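Local coordinates for lectin (Pleurotus ostreatus, PDB 6T0Q), which binds N-acetylgalactosamine and probably related galactose-type sugars, as a calcium-containing, all-beta mushroom lectin, at residues P54-I59 and L111-G116. Sequence-based numbering, arbitrary orientation.
Sequences PFRKNI and LFAIAG. With NAG (2-acetamido-2-deoxy-beta-D-glucopyranose), chain E.
Arg56 lays its guanidinium group over the isobutyl end of Leu111: Leu111 CD1 sits 3.5 Å above the guanidinium plane, displaced toward the rim, and Leu111 CD2 lies 3.6 Å from Arg56 NH1. A bend at chi3 (56°) turns the end of the arginine along the sheet, while CG rests against Ala113 CB. The charge is held from beyond the pair, by a salt bridge from NE to Asp167 and by NH1 hydrogen bonds to the carbonyls of Phe160 and Leu162, which tie that segment down.

Asn58 follows on the same face and is N-glycosylated, its ND2 bonded to C1 of the NAG. With CG anti to the backbone N (chi1 -178°), the side chain carries the sugar outward, and the acetamido methyl C8 comes near the guanidinium of Arg56.

The other face is mostly hydrophobic core; Lys57 shares it, but its chain leads away and NZ bonds to Ser148 OG. Ile59 CD1 meets Phe112 CD1 at 3.8 Å, side chains crossing at about a right angle. Phe55 turns a ring edge to the carbonyl of Ile114 and to Gly116 N, and Phe55 and Ile114 both reach Ile127 on strand 126-135 of the facing sheet.

Between the faces run paired backbone bonds, Phe55 with Ile114 and Lys57 with Phe112. The first pair is uneven: both bonds are 2.8 Å, but Ile114 N to Phe55 O is nearly straight and Phe55 N to Ile114 O bent to 134°. This is antiparallel pairing in a beta-sandwich, one face packed into the core and the other carrying loop and glycan.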
ATOM      1  N   PRO A  54      -4.918 -24.771  32.212  1.00 24.75           N
ATOM      2  CA  PRO A  54      -5.596 -23.945  31.208  1.00 24.42           C
ATOM      3  C   PRO A  54      -6.736 -23.117  31.778  1.00 27.50           C
ATOM      4  O   PRO A  54      -7.414 -23.510  32.729  1.00 24.80           O
ATOM      5  CB  PRO A  54      -6.158 -24.988  30.233  1.00 19.43           C
ATOM      6  CG  PRO A  54      -6.542 -26.125  31.141  1.00 20.88           C
ATOM      7  CD  PRO A  54      -5.475 -26.140  32.255  1.00 24.78           C
ATOM      8  N   PHE A  55      -6.955 -21.961  31.149  1.00 22.15           N
ATOM      9  CA  PHE A  55      -8.060 -21.065  31.482  1.00 24.42           C
ATOM     10  C   PHE A  55      -8.624 -20.499  30.186  1.00 24.20           C
ATOM     11  O   PHE A  55      -7.860 -20.062  29.322  1.00 28.24           O
ATOM     12  CB  PHE A  55      -7.592 -19.939  32.422  1.00 21.18           C
ATOM     13  CG  PHE A  55      -6.983 -20.461  33.693  1.00 20.32           C
ATOM     14  CD1 PHE A  55      -7.787 -20.761  34.788  1.00 20.83           C
ATOM     15  CD2 PHE A  55      -5.626 -20.723  33.768  1.00 20.09           C
ATOM     16  CE1 PHE A  55      -7.240 -21.293  35.953  1.00 21.64           C
ATOM     17  CE2 PHE A  55      -5.056 -21.240  34.934  1.00 23.22           C
ATOM     18  CZ  PHE A  55      -5.870 -21.538  36.027  1.00 20.60           C
ATOM     19  N   ARG A  56      -9.953 -20.516  30.056  1.00 21.90           N
ATOM     20  CA  ARG A  56     -10.635 -20.154  28.818  1.00 27.87           C
ATOM     21  C   ARG A  56     -11.890 -19.362  29.129  1.00 27.67           C
ATOM     22  O   ARG A  56     -12.599 -19.658  30.094  1.00 23.42           O
ATOM     23  CB  ARG A  56     -11.095 -21.378  28.012  1.00 30.27           C
ATOM     24  CG  ARG A  56     -10.096 -22.005  27.105  1.00 37.08           C
ATOM     25  CD  ARG A  56     -10.708 -23.276  26.509  1.00 28.84           C
ATOM     26  NE  ARG A  56     -11.981 -23.040  25.820  1.00 27.33           N
ATOM     27  CZ  ARG A  56     -12.169 -23.233  24.514  1.00 30.83           C
ATOM     28  NH1 ARG A  56     -11.163 -23.650  23.758  1.00 24.95           N
ATOM     29  NH2 ARG A  56     -13.362 -23.013  23.961  1.00 28.02           N
ATOM     30  N   LYS A  57     -12.205 -18.414  28.249  1.00 23.02           N
ATOM     31  CA  LYS A  57     -13.474 -17.700  28.342  1.00 25.99           C
ATOM     32  C   LYS A  57     -13.865 -17.206  26.955  1.00 24.80           C
ATOM     33  O   LYS A  57     -13.082 -16.506  26.307  1.00 23.19           O
ATOM     34  CB  LYS A  57     -13.347 -16.553  29.327  1.00 33.61           C
ATOM     35  CG  LYS A  57     -14.449 -15.546  29.283  1.00 42.11           C
ATOM     36  CD  LYS A  57     -15.614 -15.924  30.143  1.00 37.54           C
ATOM     37  CE  LYS A  57     -16.453 -14.680  30.390  1.00 42.15           C
ATOM     38  NZ  LYS A  57     -17.736 -14.989  31.038  1.00 38.36           N
ATOM     39  N   ASN A  58     -15.048 -17.610  26.489  1.00 23.54           N
ATOM     40  CA  ASN A  58     -15.664 -17.074  25.274  1.00 27.09           C
ATOM     41  C   ASN A  58     -16.433 -15.821  25.667  1.00 29.28           C
ATOM     42  O   ASN A  58     -17.410 -15.895  26.417  1.00 25.15           O
ATOM     43  CB  ASN A  58     -16.597 -18.108  24.637  1.00 36.08           C
ATOM     44  CG  ASN A  58     -17.231 -17.613  23.324  1.00 35.25           C
ATOM     45  OD1 ASN A  58     -16.856 -16.561  22.807  1.00 29.05           O
ATOM     46  ND2 ASN A  58     -18.199 -18.385  22.786  1.00 37.65           N
ATOM     47  N   ILE A  59     -15.997 -14.669  25.176  1.00 21.59           N
ATOM     48  CA  ILE A  59     -16.617 -13.394  25.515  1.00 26.84           C
ATOM     49  C   ILE A  59     -17.374 -12.896  24.292  1.00 34.18           C
ATOM     50  O   ILE A  59     -16.781 -12.694  23.227  1.00 30.31           O
ATOM     51  CB  ILE A  59     -15.573 -12.370  25.984  1.00 32.75           C
ATOM     52  CG1 ILE A  59     -14.957 -12.835  27.300  1.00 35.32           C
ATOM     53  CG2 ILE A  59     -16.211 -11.009  26.165  1.00 39.14           C
ATOM     54  CD1 ILE A  59     -13.926 -11.886  27.873  1.00 39.11           C
ATOM     55  N   LEU A 111     -12.555 -15.718  21.805  1.00 23.82           N
ATOM     56  CA  LEU A 111     -12.100 -16.739  22.742  1.00 26.18           C
ATOM     57  C   LEU A 111     -10.752 -16.320  23.317  1.00 29.12           C
ATOM     58  O   LEU A 111      -9.750 -16.264  22.594  1.00 23.25           O
ATOM     59  CB  LEU A 111     -11.991 -18.101  22.061  1.00 28.48           C
ATOM     60  CG  LEU A 111     -11.454 -19.173  23.012  1.00 30.87           C
ATOM     61  CD1 LEU A 111     -12.492 -19.500  24.102  1.00 26.12           C
ATOM     62  CD2 LEU A 111     -11.068 -20.413  22.230  1.00 36.81           C
ATOM     63  N   PHE A 112     -10.722 -16.041  24.619  1.00 23.53           N
ATOM     64  CA  PHE A 112      -9.480 -15.741  25.316  1.00 21.69           C
ATOM     65  C   PHE A 112      -9.027 -16.990  26.061  1.00 29.02           C
ATOM     66  O   PHE A 112      -9.839 -17.660  26.709  1.00 24.53           O
ATOM     67  CB  PHE A 112      -9.669 -14.557  26.265  1.00 21.10           C
ATOM     68  CG  PHE A 112     -10.085 -13.297  25.555  1.00 23.47           C
ATOM     69  CD1 PHE A 112     -11.428 -13.035  25.299  1.00 24.50           C
ATOM     70  CD2 PHE A 112      -9.130 -12.405  25.090  1.00 22.52           C
ATOM     71  CE1 PHE A 112     -11.814 -11.895  24.613  1.00 24.67           C
ATOM     72  CE2 PHE A 112      -9.512 -11.256  24.402  1.00 23.81           C
ATOM     73  CZ  PHE A 112     -10.851 -11.003  24.165  1.00 24.49           C
ATOM     74  N   ALA A 113      -7.746 -17.323  25.937  1.00 22.94           N
ATOM     75  CA  ALA A 113      -7.224 -18.518  26.585  1.00 24.74           C
ATOM     76  C   ALA A 113      -5.867 -18.197  27.182  1.00 24.86           C
ATOM     77  O   ALA A 113      -5.061 -17.491  26.569  1.00 25.28           O
ATOM     78  CB  ALA A 113      -7.110 -19.698  25.612  1.00 23.92           C
ATOM     79  N   ILE A 114      -5.627 -18.705  28.387  1.00 22.70           N
ATOM     80  CA  ILE A 114      -4.378 -18.459  29.100  1.00 24.01           C
ATOM     81  C   ILE A 114      -3.892 -19.782  29.663  1.00 26.77           C
ATOM     82  O   ILE A 114      -4.656 -20.498  30.317  1.00 24.23           O
ATOM     83  CB  ILE A 114      -4.542 -17.436  30.239  1.00 20.20           C
ATOM     84  CG1 ILE A 114      -5.191 -16.143  29.742  1.00 21.59           C
ATOM     85  CG2 ILE A 114      -3.168 -17.131  30.883  1.00 19.88           C
ATOM     86  CD1 ILE A 114      -5.513 -15.161  30.865  1.00 21.01           C
ATOM     87  N   ALA A 115      -2.634 -20.107  29.407  1.00 21.86           N
ATOM     88  CA  ALA A 115      -1.968 -21.218  30.074  1.00 24.06           C
ATOM     89  C   ALA A 115      -1.180 -20.609  31.225  1.00 23.20           C
ATOM     90  O   ALA A 115      -0.252 -19.829  30.993  1.00 23.52           O
ATOM     91  CB  ALA A 115      -1.060 -21.979  29.108  1.00 26.66           C
ATOM     92  N   GLY A 116      -1.583 -20.916  32.455  1.00 20.46           N
ATOM     93  CA  GLY A 116      -0.907 -20.417  33.641  1.00 22.81           C
ATOM     94  C   GLY A 116       0.031 -21.478  34.189  1.00 22.92           C
ATOM     95  O   GLY A 116      -0.235 -22.670  34.079  1.00 23.99           O
TER
HETATM   96  C1  NAG E 402     -18.908 -18.121  21.533  1.00 35.61           C
HETATM   97  C2  NAG E 402     -18.733 -19.332  20.615  1.00 36.89           C
HETATM   98  C3  NAG E 402     -19.439 -19.103  19.275  1.00 37.26           C
HETATM   99  C4  NAG E 402     -20.900 -18.715  19.477  1.00 44.68           C
HETATM  100  C5  NAG E 402     -20.979 -17.529  20.441  1.00 43.33           C
HETATM  101  C6  NAG E 402     -22.395 -17.138  20.795  1.00 42.78           C
HETATM  102  C7  NAG E 402     -16.692 -20.625  21.030  1.00 41.52           C
HETATM  103  C8  NAG E 402     -15.232 -20.783  20.715  1.00 34.81           C
HETATM  104  N2  NAG E 402     -17.323 -19.623  20.410  1.00 33.32           N
HETATM  105  O3  NAG E 402     -19.339 -20.299  18.512  1.00 36.56           O
HETATM  106  O5  NAG E 402     -20.308 -17.830  21.681  1.00 36.60           O
HETATM  107  O6  NAG E 402     -22.939 -18.021  21.765  1.00 46.01           O
HETATM  108  O7  NAG E 402     -17.271 -21.362  21.820  1.00 49.19           O